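Local coordinates for EVE domain-containing protein (Pseudomonas syringae pv. tomato str. DC3000, PDB 2EVE) that is of unknown function but has an EVE domain of the PUA clan, related to ASCH and PUA domains, and may bind nucleic acid, at residues Ala34-Phe37 and Leu38-Met41. Residues are numbered along the deposited sequence; the frame is centred on the assembly and turned at random.
Sequences ARNF and LRTM
Arg39 crosses Arg35, one helical turn earlier, at a slant, and their guanidinium groups stack with centres 3.6 Å apart and planes inclined by 14°. Followed outward, Arg39 begins over backbone: its CB and CG pack against the carbonyl oxygen of Arg35, CG at 3.4 Å from that O. CD then passes the Arg35 CG, NE meets the methylenes CG and CD, CZ lies beside Arg35 NE and CD, NH2 approaches Arg35 NH1, and NH1 ends over the centre of the Arg35 guanidinium, 3.3 Å from CZ. An extended chain from CG to NE carries Arg39 that far, whereas Arg35 bends at chi3 (72°), which turns its own plane flat against its neighbour.

Two like charges thus sit close, and the polar partners around them would probably offset part of the cost. Asn36 OD1 sits close to the Arg35 guanidinium plane and takes two bonds side-on: NH2 (2.9 Å) comes in on a lone pair, NE from above the carbonyl plane. Arg35 NH1 bonds to Pro93 O and Arg39 NE to Ser95 OG, so the stack is tied to the start of strand 95-110 and to the chain just before it.

Toward the C-terminal end of the helix, the Phe37 carbonyl oxygen accepts from Thr40 N (2.9 Å) and Thr40 OG1 (2.8 Å). The hydroxyl reaches it because chi1 (64°) sets OG1 between backbone N and carbonyl carbon. After the i-to-i+4 bonds Leu38 N to Ala34 O and Arg39 N to Arg35 O, Thr40 N bonds mainly three residues back, keeping a weak bond to Asn36 O. Such tightening is common near a helix C-terminus; here helix 32-40 lies on the EVE-domain sheet, Leu38 touching Leu97, Phe37 and Met41 touching Trp4.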
ATOM      1  N   ALA A  34       3.513  -9.286  -4.000  1.00  8.22           N
ATOM      2  CA  ALA A  34       3.404  -7.985  -3.347  1.00  7.81           C
ATOM      3  C   ALA A  34       4.736  -7.640  -2.681  1.00  8.27           C
ATOM      4  O   ALA A  34       5.208  -6.501  -2.761  1.00  6.55           O
ATOM      5  CB  ALA A  34       2.276  -8.010  -2.307  1.00  7.12           C
ATOM      6  N   ARG A  35       5.336  -8.631  -2.028  1.00  7.18           N
ATOM      7  CA  ARG A  35       6.621  -8.445  -1.359  1.00  7.59           C
ATOM      8  C   ARG A  35       7.678  -8.042  -2.369  1.00  8.30           C
ATOM      9  O   ARG A  35       8.468  -7.128  -2.129  1.00  7.43           O
ATOM     10  CB  ARG A  35       7.090  -9.737  -0.677  1.00  7.35           C
ATOM     11  CG  ARG A  35       8.497  -9.625  -0.071  1.00  7.53           C
ATOM     12  CD  ARG A  35       9.178 -10.983   0.110  1.00  9.55           C
ATOM     13  NE  ARG A  35       9.590 -11.563  -1.168  1.00  9.38           N
ATOM     14  CZ  ARG A  35      10.316 -12.674  -1.286  1.00  8.38           C
ATOM     15  NH1 ARG A  35      10.713 -13.332  -0.202  1.00  9.91           N
ATOM     16  NH2 ARG A  35      10.648 -13.128  -2.488  1.00  9.13           N
ATOM     17  N   ASN A  36       7.700  -8.731  -3.503  1.00  7.73           N
ATOM     18  CA  ASN A  36       8.702  -8.425  -4.509  1.00  6.95           C
ATOM     19  C   ASN A  36       8.569  -6.997  -5.022  1.00  7.31           C
ATOM     20  O   ASN A  36       9.579  -6.320  -5.224  1.00  7.34           O
ATOM     21  CB  ASN A  36       8.646  -9.454  -5.639  1.00  8.51           C
ATOM     22  CG  ASN A  36       9.168 -10.815  -5.200  1.00  7.26           C
ATOM     23  OD1 ASN A  36       9.894 -10.918  -4.206  1.00  8.27           O
ATOM     24  ND2 ASN A  36       8.819 -11.859  -5.945  1.00  8.82           N
ATOM     25  N   PHE A  37       7.341  -6.528  -5.227  1.00  6.56           N
ATOM     26  CA  PHE A  37       7.156  -5.149  -5.668  1.00  6.09           C
ATOM     27  C   PHE A  37       7.643  -4.215  -4.559  1.00  7.16           C
ATOM     28  O   PHE A  37       8.361  -3.247  -4.814  1.00  7.64           O
ATOM     29  CB  PHE A  37       5.685  -4.852  -5.970  1.00  6.57           C
ATOM     30  CG  PHE A  37       5.253  -5.257  -7.350  1.00  7.43           C
ATOM     31  CD1 PHE A  37       5.957  -4.820  -8.468  1.00  7.30           C
ATOM     32  CD2 PHE A  37       4.131  -6.055  -7.535  1.00  9.40           C
ATOM     33  CE1 PHE A  37       5.551  -5.173  -9.757  1.00  6.53           C
ATOM     34  CE2 PHE A  37       3.714  -6.417  -8.822  1.00  9.67           C
ATOM     35  CZ  PHE A  37       4.426  -5.974  -9.931  1.00  9.81           C
ATOM     36  N   LEU A  38       7.259  -4.513  -3.321  1.00  7.53           N
ATOM     37  CA  LEU A  38       7.658  -3.688  -2.187  1.00  6.69           C
ATOM     38  C   LEU A  38       9.177  -3.538  -2.116  1.00  8.43           C
ATOM     39  O   LEU A  38       9.689  -2.455  -1.838  1.00  6.80           O
ATOM     40  CB  LEU A  38       7.109  -4.295  -0.888  1.00  7.65           C
ATOM     41  CG  LEU A  38       7.356  -3.546   0.426  1.00  7.54           C
ATOM     42  CD1 LEU A  38       6.194  -3.796   1.374  1.00  9.76           C
ATOM     43  CD2 LEU A  38       8.669  -3.988   1.045  1.00 10.03           C
ATOM     44  N   ARG A  39       9.894  -4.623  -2.386  1.00  6.79           N
ATOM     45  CA  ARG A  39      11.352  -4.599  -2.348  1.00  6.63           C
ATOM     46  C   ARG A  39      11.977  -3.722  -3.434  1.00  7.72           C
ATOM     47  O   ARG A  39      13.129  -3.316  -3.308  1.00  8.55           O
ATOM     48  CB  ARG A  39      11.901  -6.024  -2.455  1.00  5.02           C
ATOM     49  CG  ARG A  39      11.707  -6.848  -1.193  1.00  6.72           C
ATOM     50  CD  ARG A  39      12.175  -8.275  -1.404  1.00  5.74           C
ATOM     51  NE  ARG A  39      12.270  -9.004  -0.143  1.00  6.57           N
ATOM     52  CZ  ARG A  39      12.696 -10.259  -0.044  1.00  7.52           C
ATOM     53  NH1 ARG A  39      13.058 -10.931  -1.134  1.00  8.21           N
ATOM     54  NH2 ARG A  39      12.780 -10.837   1.149  1.00  8.68           N
ATOM     55  N   THR A  40      11.234  -3.432  -4.501  1.00  8.64           N
ATOM     56  CA  THR A  40      11.784  -2.594  -5.562  1.00  7.86           C
ATOM     57  C   THR A  40      11.457  -1.113  -5.382  1.00  8.16           C
ATOM     58  O   THR A  40      11.915  -0.270  -6.161  1.00  8.49           O
ATOM     59  CB  THR A  40      11.323  -3.045  -6.977  1.00  6.78           C
ATOM     60  OG1 THR A  40       9.901  -2.891  -7.119  1.00  7.03           O
ATOM     61  CG2 THR A  40      11.711  -4.499  -7.217  1.00  8.28           C
HETATM   62  N   MSE A  41      10.672  -0.789  -4.358  1.00  7.43           N
HETATM   63  CA  MSE A  41      10.331   0.605  -4.089  1.00  7.89           C
HETATM   64  C   MSE A  41      11.592   1.332  -3.638  1.00  9.08           C
HETATM   65  O   MSE A  41      12.439   0.755  -2.955  1.00 11.08           O
HETATM   66  CB  MSE A  41       9.252   0.686  -3.007  1.00  9.44           C
HETATM   67  CG  MSE A  41       7.928   0.100  -3.449  1.00  8.57           C
HETATM   68 SE   MSE A  41       6.615   0.090  -2.040  1.00 18.24          SE
HETATM   69  CE  MSE A  41       5.625   1.678  -2.508  1.00 19.22           C
TER